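Local coordinates for protein 2-oxoadipate dioxygenase/decarboxylase, chloroplastic/amyloplastic (Oryza sativa, PDB 6W1K) that catalyses the iron(II)-dependent decarboxylation and hydroxylation of 2-oxoadipate to D-2-hydroxyglutarate, a step of plant lysine breakdown, at residues P93-R98 and N298-F303; A99-P104 and D292-G297; Q141-T146 and Y170-V175. All coordinates share one frame; numbering follows the deposited sequence.

Contact 1: residues P93-R98 and N298-F303; sequences PAKKLR and NADKIF. With OOG (2-oxoadipic acid), chain F.
L97 packs on the ring of F303, and this is the tight half of the contact. Its CD1 methyl sits over the centre of the ring, 3.8 Å from the F303 centroid. This is a CH-pi contact, 8° off the ring normal. The substrate 2-oxoadipate lies against the opposite face of F303. Its C3 is over that face, offset toward the rim, and its C1 comes within 3.2 Å of F303 CE1. F303 is thus a wall with substrate on one side and the leucine on the other. A299 adds its CB methyl to the same pocket.

The other half is polar and partly open to solvent. Beyond CG the K95 chain is extended until a bend at chi4 (76°), which brings NZ onto D300. NZ forms a salt bridge with D300 OD1 at 2.8 Å, reaching it from above the carboxylate plane. It also donates to the backbone D300 O at 3.0 Å. A water bridges the two segments, donating to D300 OD1 and weakly accepting from K95 N. K301 NZ extends the network with a weak, salt-bridging bond to D300 OD2, and E304 gives K95 a second carboxylate.

The contact joins the start of strand 97-103, where K96 and L97 form a G1 beta bulge opposite F92, to the end region of helix 296-302. Y182 of helix 181-189 touches both L97 and F303. From strand 121-127, L127 packs on L97 and F123 on F303.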
# COMPACT_ATOMS: atom_id res chain seq x y z
N PRO A 93 -8.74 -11.30 11.15
CA PRO A 93 -8.56 -12.59 11.83
C PRO A 93 -8.34 -13.78 10.89
O PRO A 93 -7.49 -14.62 11.20
CB PRO A 93 -9.87 -12.77 12.64
CG PRO A 93 -10.46 -11.42 12.75
CD PRO A 93 -10.00 -10.63 11.53
N ALA A 94 -9.11 -13.90 9.80
CA ALA A 94 -8.99 -15.08 8.94
C ALA A 94 -7.60 -15.17 8.29
O ALA A 94 -7.04 -16.27 8.13
CB ALA A 94 -10.07 -15.05 7.85
N LYS A 95 -7.05 -14.03 7.90
CA LYS A 95 -5.74 -13.97 7.29
C LYS A 95 -4.61 -13.83 8.31
O LYS A 95 -3.44 -13.86 7.91
CB LYS A 95 -5.67 -12.81 6.31
CG LYS A 95 -6.54 -12.95 5.07
CD LYS A 95 -6.52 -11.63 4.25
CE LYS A 95 -7.06 -11.85 2.83
NZ LYS A 95 -8.54 -11.97 2.87
N LYS A 96 -4.94 -13.68 9.59
CA LYS A 96 -3.94 -13.60 10.66
C LYS A 96 -3.03 -12.39 10.47
O LYS A 96 -1.81 -12.49 10.59
CB LYS A 96 -3.13 -14.90 10.75
CG LYS A 96 -4.04 -16.16 10.75
CD LYS A 96 -3.45 -17.38 11.40
CE LYS A 96 -4.42 -18.61 11.31
NZ LYS A 96 -3.93 -19.74 12.14
N LEU A 97 -3.65 -11.23 10.21
CA LEU A 97 -2.94 -9.98 9.99
C LEU A 97 -3.44 -8.89 10.94
O LEU A 97 -4.58 -8.92 11.39
CB LEU A 97 -3.13 -9.49 8.55
CG LEU A 97 -2.95 -10.48 7.40
CD1 LEU A 97 -3.41 -9.86 6.06
CD2 LEU A 97 -1.49 -10.92 7.34
N ARG A 98 -2.57 -7.93 11.20
CA ARG A 98 -2.90 -6.70 11.91
C ARG A 98 -2.31 -5.59 11.06
O ARG A 98 -1.31 -5.81 10.37
CB ARG A 98 -2.29 -6.71 13.33
CG ARG A 98 -2.32 -5.40 14.05
CD ARG A 98 -1.77 -5.56 15.49
NE ARG A 98 -0.31 -5.52 15.53
CZ ARG A 98 0.41 -4.43 15.79
NH1 ARG A 98 -0.17 -3.26 16.04
NH2 ARG A 98 1.74 -4.51 15.79
N ASN A 298 -13.30 -3.54 3.08
CA ASN A 298 -12.58 -3.29 1.83
C ASN A 298 -11.19 -3.92 1.86
O ASN A 298 -10.81 -4.68 0.96
CB ASN A 298 -12.45 -1.78 1.58
CG ASN A 298 -13.78 -1.12 1.29
OD1 ASN A 298 -14.81 -1.74 1.41
ND2 ASN A 298 -13.74 0.14 0.87
N ALA A 299 -10.40 -3.55 2.86
CA ALA A 299 -9.01 -3.98 2.90
C ALA A 299 -8.90 -5.49 2.80
O ALA A 299 -8.01 -6.01 2.12
CB ALA A 299 -8.38 -3.50 4.19
N ASP A 300 -9.80 -6.21 3.49
CA ASP A 300 -9.73 -7.67 3.50
C ASP A 300 -9.70 -8.23 2.08
O ASP A 300 -8.97 -9.17 1.81
CB ASP A 300 -10.92 -8.26 4.27
CG ASP A 300 -10.76 -9.75 4.57
OD1 ASP A 300 -9.63 -10.23 4.79
OD2 ASP A 300 -11.79 -10.46 4.59
N LYS A 301 -10.46 -7.63 1.16
CA LYS A 301 -10.54 -8.16 -0.20
C LYS A 301 -9.43 -7.62 -1.09
O LYS A 301 -9.01 -8.30 -2.04
CB LYS A 301 -11.91 -7.83 -0.79
CG LYS A 301 -13.12 -8.35 0.02
CD LYS A 301 -13.25 -9.89 -0.10
CE LYS A 301 -14.36 -10.47 0.81
NZ LYS A 301 -13.81 -11.30 1.93
N ILE A 302 -8.92 -6.43 -0.79
CA ILE A 302 -7.85 -5.85 -1.59
C ILE A 302 -6.55 -6.60 -1.35
O ILE A 302 -5.73 -6.70 -2.27
CB ILE A 302 -7.72 -4.35 -1.27
CG1 ILE A 302 -8.98 -3.62 -1.72
CG2 ILE A 302 -6.51 -3.72 -1.97
CD1 ILE A 302 -9.08 -2.18 -1.23
N PHE A 303 -6.36 -7.18 -0.15
CA PHE A 303 -5.18 -8.02 0.10
C PHE A 303 -5.05 -9.11 -0.96
O PHE A 303 -3.95 -9.60 -1.22
CB PHE A 303 -5.25 -8.70 1.49
CG PHE A 303 -4.77 -7.84 2.63
CD1 PHE A 303 -3.45 -7.40 2.69
CD2 PHE A 303 -5.63 -7.50 3.66
CE1 PHE A 303 -3.01 -6.61 3.74
CE2 PHE A 303 -5.20 -6.69 4.71
CZ PHE A 303 -3.89 -6.25 4.75
C2 OOG F . -2.80 -3.81 1.83
C3 OOG F . -4.27 -4.01 1.45
C4 OOG F . -5.15 -3.04 2.25
C6 OOG F . -6.42 -0.80 1.61
O4 OOG F . -7.34 -1.04 2.43
O3 OOG F . -6.54 0.12 0.78
C5 OOG F . -5.14 -1.64 1.64
C1 OOG F . -1.90 -4.91 1.24
O1 OOG F . -0.82 -5.09 1.67
O2 OOG F . -2.33 -5.70 0.17
O5 OOG F . -4.15 -1.19 1.18
O HOH W 1 -9.21 -11.62 7.10

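Contact 2: residues A99-P104 and D292-G297; sequences ALWFSP and DGFEVG
W101 and F294 form a T-shaped (edge-to-face) aromatic pair at the substrate pocket of this member of the glyoxalase (VOC-like) clan. F294 points its edge at the indole face. The five-membered ring of W101 and the F294 ring have centroids 4.9 Å apart and planes 68° apart. The touching edge is CD2 and CE2 of F294, with CD2 3.5 Å from W101 CG. A chi1 of 75° sets W101 CG between its backbone N and carbonyl carbon, and the indole lies with one face against G293 and F294.

On that face, the CA of G293 lies toward the rim of the ring system, 3.3 Å from W101 CZ2. Here the backbone itself packs on the ring. D292 approaches the six-membered ring obliquely, with OD1 3.5 Å from W101 CH2. The carboxylate plane is 61° from the ring plane. R121 of strand 121-127 forms a salt bridge with D292 OD1.

F294 lines the 2-oxoadipate pocket and also packs edge-to-face with the metal ligand H59 and with F123. W101 thus packs on a ring that lines the substrate pocket. Polar links finish the contact. A water accepts from F294 N at 3.2 Å and weakly from W101 NE1. D292 OD1 accepts from G293 N at 2.7 Å, the donor lying out of the carboxylate plane.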
# COMPACT_ATOMS: atom_id res chain seq x y z
N ALA A 99 -2.95 -4.42 11.05
CA ALA A 99 -2.46 -3.29 10.27
C ALA A 99 -2.67 -2.01 11.07
O ALA A 99 -3.56 -1.93 11.90
CB ALA A 99 -3.17 -3.17 8.92
N LEU A 100 -1.83 -1.02 10.79
CA LEU A 100 -1.95 0.33 11.32
C LEU A 100 -1.76 1.28 10.16
O LEU A 100 -0.93 1.03 9.29
CB LEU A 100 -0.90 0.59 12.36
CG LEU A 100 -0.99 1.71 13.39
CD1 LEU A 100 -2.24 1.61 14.20
CD2 LEU A 100 0.26 1.59 14.29
N TRP A 101 -2.49 2.37 10.15
CA TRP A 101 -2.23 3.39 9.15
C TRP A 101 -1.76 4.67 9.84
O TRP A 101 -1.93 4.86 11.05
CB TRP A 101 -3.44 3.62 8.26
CG TRP A 101 -4.59 4.38 8.81
CD1 TRP A 101 -5.63 3.90 9.56
CD2 TRP A 101 -4.86 5.76 8.57
NE1 TRP A 101 -6.55 4.91 9.80
CE2 TRP A 101 -6.08 6.07 9.22
CE3 TRP A 101 -4.19 6.78 7.88
CZ2 TRP A 101 -6.66 7.35 9.19
CZ3 TRP A 101 -4.78 8.06 7.84
CH2 TRP A 101 -5.99 8.33 8.49
N PHE A 102 -1.11 5.51 9.04
CA PHE A 102 -0.38 6.69 9.49
C PHE A 102 -0.76 7.86 8.58
O PHE A 102 -0.77 7.72 7.36
CB PHE A 102 1.14 6.47 9.46
CG PHE A 102 1.61 5.30 10.29
CD1 PHE A 102 1.42 4.01 9.85
CD2 PHE A 102 2.20 5.51 11.51
CE1 PHE A 102 1.82 2.96 10.66
CE2 PHE A 102 2.61 4.48 12.32
CZ PHE A 102 2.43 3.19 11.91
N SER A 103 -1.11 9.00 9.20
CA SER A 103 -1.45 10.19 8.44
C SER A 103 -0.24 11.11 8.40
O SER A 103 0.50 11.23 9.38
CB SER A 103 -2.63 10.95 9.08
OG SER A 103 -2.35 11.16 10.43
N PRO A 104 -0.06 11.83 7.30
CA PRO A 104 1.20 12.57 7.09
C PRO A 104 1.26 13.85 7.89
O PRO A 104 0.24 14.38 8.34
CB PRO A 104 1.21 12.85 5.58
CG PRO A 104 -0.20 12.78 5.16
CD PRO A 104 -0.95 11.86 6.12
N ASP A 292 -11.88 9.87 5.66
CA ASP A 292 -10.49 9.53 5.88
C ASP A 292 -10.36 8.08 6.34
O ASP A 292 -11.33 7.40 6.66
CB ASP A 292 -9.84 10.48 6.89
CG ASP A 292 -8.33 10.60 6.71
OD1 ASP A 292 -7.77 9.85 5.85
OD2 ASP A 292 -7.71 11.43 7.43
N GLY A 293 -9.12 7.61 6.34
CA GLY A 293 -8.84 6.31 6.89
C GLY A 293 -9.21 5.18 5.93
O GLY A 293 -9.26 5.34 4.71
N PHE A 294 -9.51 4.03 6.52
CA PHE A 294 -9.61 2.77 5.78
C PHE A 294 -10.77 1.97 6.35
O PHE A 294 -11.43 2.38 7.31
CB PHE A 294 -8.29 2.00 5.84
CG PHE A 294 -7.14 2.74 5.20
CD1 PHE A 294 -6.82 2.51 3.87
CD2 PHE A 294 -6.41 3.66 5.92
CE1 PHE A 294 -5.79 3.20 3.28
CE2 PHE A 294 -5.36 4.36 5.36
CZ PHE A 294 -5.03 4.12 4.04
N GLU A 295 -11.05 0.81 5.76
CA GLU A 295 -12.22 0.03 6.16
C GLU A 295 -11.87 -1.44 6.09
O GLU A 295 -11.41 -1.94 5.06
CB GLU A 295 -13.42 0.37 5.26
CG GLU A 295 -14.77 0.11 5.95
CD GLU A 295 -15.20 -1.34 5.80
OE1 GLU A 295 -14.95 -1.89 4.71
OE2 GLU A 295 -15.77 -1.93 6.75
N VAL A 296 -12.10 -2.15 7.20
CA VAL A 296 -11.67 -3.54 7.30
C VAL A 296 -12.27 -4.37 6.17
O VAL A 296 -11.57 -5.16 5.53
CB VAL A 296 -12.04 -4.09 8.69
CG1 VAL A 296 -13.57 -3.94 8.93
CG2 VAL A 296 -11.57 -5.54 8.81
N GLY A 297 -13.57 -4.20 5.90
CA GLY A 297 -14.21 -4.96 4.84
C GLY A 297 -13.55 -4.79 3.48
O GLY A 297 -13.28 -5.77 2.77
O HOH W 2 -9.43 3.93 9.69

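Contact 3: residues Q141-T146 and Y170-V175; sequences QKYIRT and YSDFQV
D172 OD2 takes two hydrogen bonds from the opposing helix, and these carry the contact. K142 NZ makes a salt bridge to D172 OD2 at 2.6 Å. It uses the syn lone pair, on the side of the other carboxylate oxygen. Y143 OH donates to the same D172 OD2 at 2.8 Å, on the anti lone pair. The two donors therefore grip one oxygen from its two sides. Bonds on both lone pairs of OD2 probably restrict rotation of the carboxylate, and the nearby lysine probably helps to keep D172 ionised.

The lysine reaches across by a bend at chi3 (69°), and its chain crosses that of D172 at about a right angle. CE follows NZ in, 3.2 Å from D172 OD2. The tyrosine comes in differently. D172 OD2 lies at the edge of the Y143 ring, near its plane, with CE2 of Y143 3.4 Å away. Ring and carboxylate planes are almost perpendicular, at 88°. Y143 OH has a further bond, from the backbone N of I169 just before helix 170-179. The hydroxyl thus holds both the residue before the helix and its first turn.

Apolar contact between the two segments is slight, and their backbones stay well apart: the nearest CA atoms, of Y143 and D172, are 10.0 Å from each other. Neighbours supply the packing. Y143 rests on P168 and on L187 of helix 181-189, while I139, one turn before Y143 in helix 134-147, touches D172. Next to D172 in sequence, F173 packs on helix 181-189 and on I261 of strand 258-271.

The arrangement is an interhelical salt bridge reinforced by a tyrosine hydroxyl. It pins helix 134-147 to the first turn of helix 170-179, away from the metal and substrate site.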
# COMPACT_ATOMS: atom_id res chain seq x y z
N GLN A 141 11.17 -18.15 10.88
CA GLN A 141 12.23 -17.92 11.85
C GLN A 141 13.61 -18.14 11.24
O GLN A 141 14.57 -17.44 11.59
CB GLN A 141 12.05 -18.83 13.06
CG GLN A 141 12.84 -18.41 14.26
CD GLN A 141 12.39 -17.05 14.82
OE1 GLN A 141 11.20 -16.71 14.85
NE2 GLN A 141 13.37 -16.26 15.26
N LYS A 142 13.74 -19.14 10.36
CA LYS A 142 15.03 -19.39 9.71
C LYS A 142 15.48 -18.16 8.93
O LYS A 142 16.64 -17.75 9.00
CB LYS A 142 14.94 -20.61 8.78
CG LYS A 142 16.20 -20.82 7.91
CD LYS A 142 16.14 -22.09 7.07
CE LYS A 142 15.08 -21.99 5.98
NZ LYS A 142 15.21 -23.10 4.95
N TYR A 143 14.58 -17.60 8.13
CA TYR A 143 14.97 -16.44 7.33
C TYR A 143 15.22 -15.23 8.21
O TYR A 143 16.20 -14.50 8.00
CB TYR A 143 13.91 -16.16 6.28
CG TYR A 143 13.97 -17.20 5.22
CD1 TYR A 143 14.96 -17.18 4.26
CD2 TYR A 143 13.10 -18.25 5.21
CE1 TYR A 143 15.04 -18.14 3.29
CE2 TYR A 143 13.15 -19.18 4.24
CZ TYR A 143 14.14 -19.14 3.27
OH TYR A 143 14.26 -20.11 2.30
N ILE A 144 14.38 -15.02 9.23
CA ILE A 144 14.60 -13.91 10.16
C ILE A 144 16.00 -14.02 10.79
O ILE A 144 16.70 -13.02 10.94
CB ILE A 144 13.51 -13.87 11.24
CG1 ILE A 144 12.13 -13.45 10.69
CG2 ILE A 144 13.91 -12.95 12.38
CD1 ILE A 144 12.13 -12.26 9.89
N ARG A 145 16.42 -15.24 11.16
CA ARG A 145 17.76 -15.40 11.72
C ARG A 145 18.84 -15.00 10.70
O ARG A 145 19.82 -14.35 11.06
CB ARG A 145 17.98 -16.83 12.21
CG ARG A 145 17.23 -17.13 13.52
CD ARG A 145 17.59 -16.15 14.68
NE ARG A 145 16.51 -15.19 14.98
CZ ARG A 145 16.70 -13.89 15.25
NH1 ARG A 145 17.93 -13.38 15.26
NH2 ARG A 145 15.66 -13.10 15.50
N THR A 146 18.64 -15.32 9.42
CA THR A 146 19.65 -14.98 8.42
C THR A 146 19.78 -13.48 8.20
O THR A 146 20.80 -13.04 7.65
CB THR A 146 19.38 -15.65 7.05
OG1 THR A 146 18.33 -15.00 6.32
CG2 THR A 146 19.05 -17.13 7.18
N TYR A 170 12.93 -22.61 -3.00
CA TYR A 170 11.58 -22.74 -3.54
C TYR A 170 10.70 -23.57 -2.60
O TYR A 170 9.53 -23.25 -2.41
CB TYR A 170 11.63 -23.38 -4.94
CG TYR A 170 10.25 -23.45 -5.59
CD1 TYR A 170 9.46 -22.33 -5.64
CD2 TYR A 170 9.75 -24.63 -6.14
CE1 TYR A 170 8.18 -22.37 -6.20
CE2 TYR A 170 8.47 -24.67 -6.72
CZ TYR A 170 7.69 -23.53 -6.74
OH TYR A 170 6.43 -23.56 -7.32
N SER A 171 11.25 -24.65 -2.05
CA SER A 171 10.47 -25.51 -1.16
C SER A 171 9.86 -24.70 -0.02
O SER A 171 8.72 -24.95 0.38
CB SER A 171 11.34 -26.62 -0.60
OG SER A 171 12.46 -26.10 0.10
N ASP A 172 10.59 -23.73 0.50
CA ASP A 172 10.05 -22.95 1.61
C ASP A 172 8.92 -22.04 1.13
O ASP A 172 7.91 -21.87 1.82
CB ASP A 172 11.15 -22.13 2.27
CG ASP A 172 12.12 -22.97 3.13
OD1 ASP A 172 11.78 -24.11 3.49
OD2 ASP A 172 13.21 -22.44 3.46
N PHE A 173 9.12 -21.41 -0.03
CA PHE A 173 8.06 -20.62 -0.65
C PHE A 173 6.82 -21.47 -0.88
O PHE A 173 5.70 -21.04 -0.60
CB PHE A 173 8.59 -20.04 -1.97
CG PHE A 173 7.60 -19.21 -2.74
CD1 PHE A 173 6.93 -19.74 -3.81
CD2 PHE A 173 7.37 -17.89 -2.41
CE1 PHE A 173 6.02 -18.96 -4.54
CE2 PHE A 173 6.50 -17.11 -3.14
CZ PHE A 173 5.81 -17.65 -4.20
N GLN A 174 7.01 -22.70 -1.35
CA GLN A 174 5.88 -23.58 -1.59
C GLN A 174 5.09 -23.83 -0.30
O GLN A 174 3.85 -23.78 -0.31
CB GLN A 174 6.37 -24.91 -2.16
CG GLN A 174 6.50 -24.97 -3.65
CD GLN A 174 7.01 -26.35 -4.07
OE1 GLN A 174 8.06 -26.80 -3.59
NE2 GLN A 174 6.25 -27.03 -4.92
N VAL A 175 5.78 -24.16 0.79
CA VAL A 175 5.11 -24.46 2.06
C VAL A 175 4.33 -23.24 2.56
O VAL A 175 3.18 -23.35 3.02
CB VAL A 175 6.14 -24.94 3.10
CG1 VAL A 175 5.51 -25.00 4.48
CG2 VAL A 175 6.70 -26.30 2.71

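Contacts 1 and 2 are two steps along one interface. Both join strand 97-103 to the region of helix 296-302, and their centres are 13 Å apart. Their segments adjoin in sequence, and contact 2 is nested inside the loop closed by contact 1. Together they bring helix 296-302 and the loop before it against the sheet, so that both supply walls of the 2-oxoadipate pocket. Contact 3 is nested inside both loops but stands apart. Its centre is 22 Å from that of contact 1 and 30 Å from that of contact 2. It joins helices 134-147 and 170-179, away from the active site.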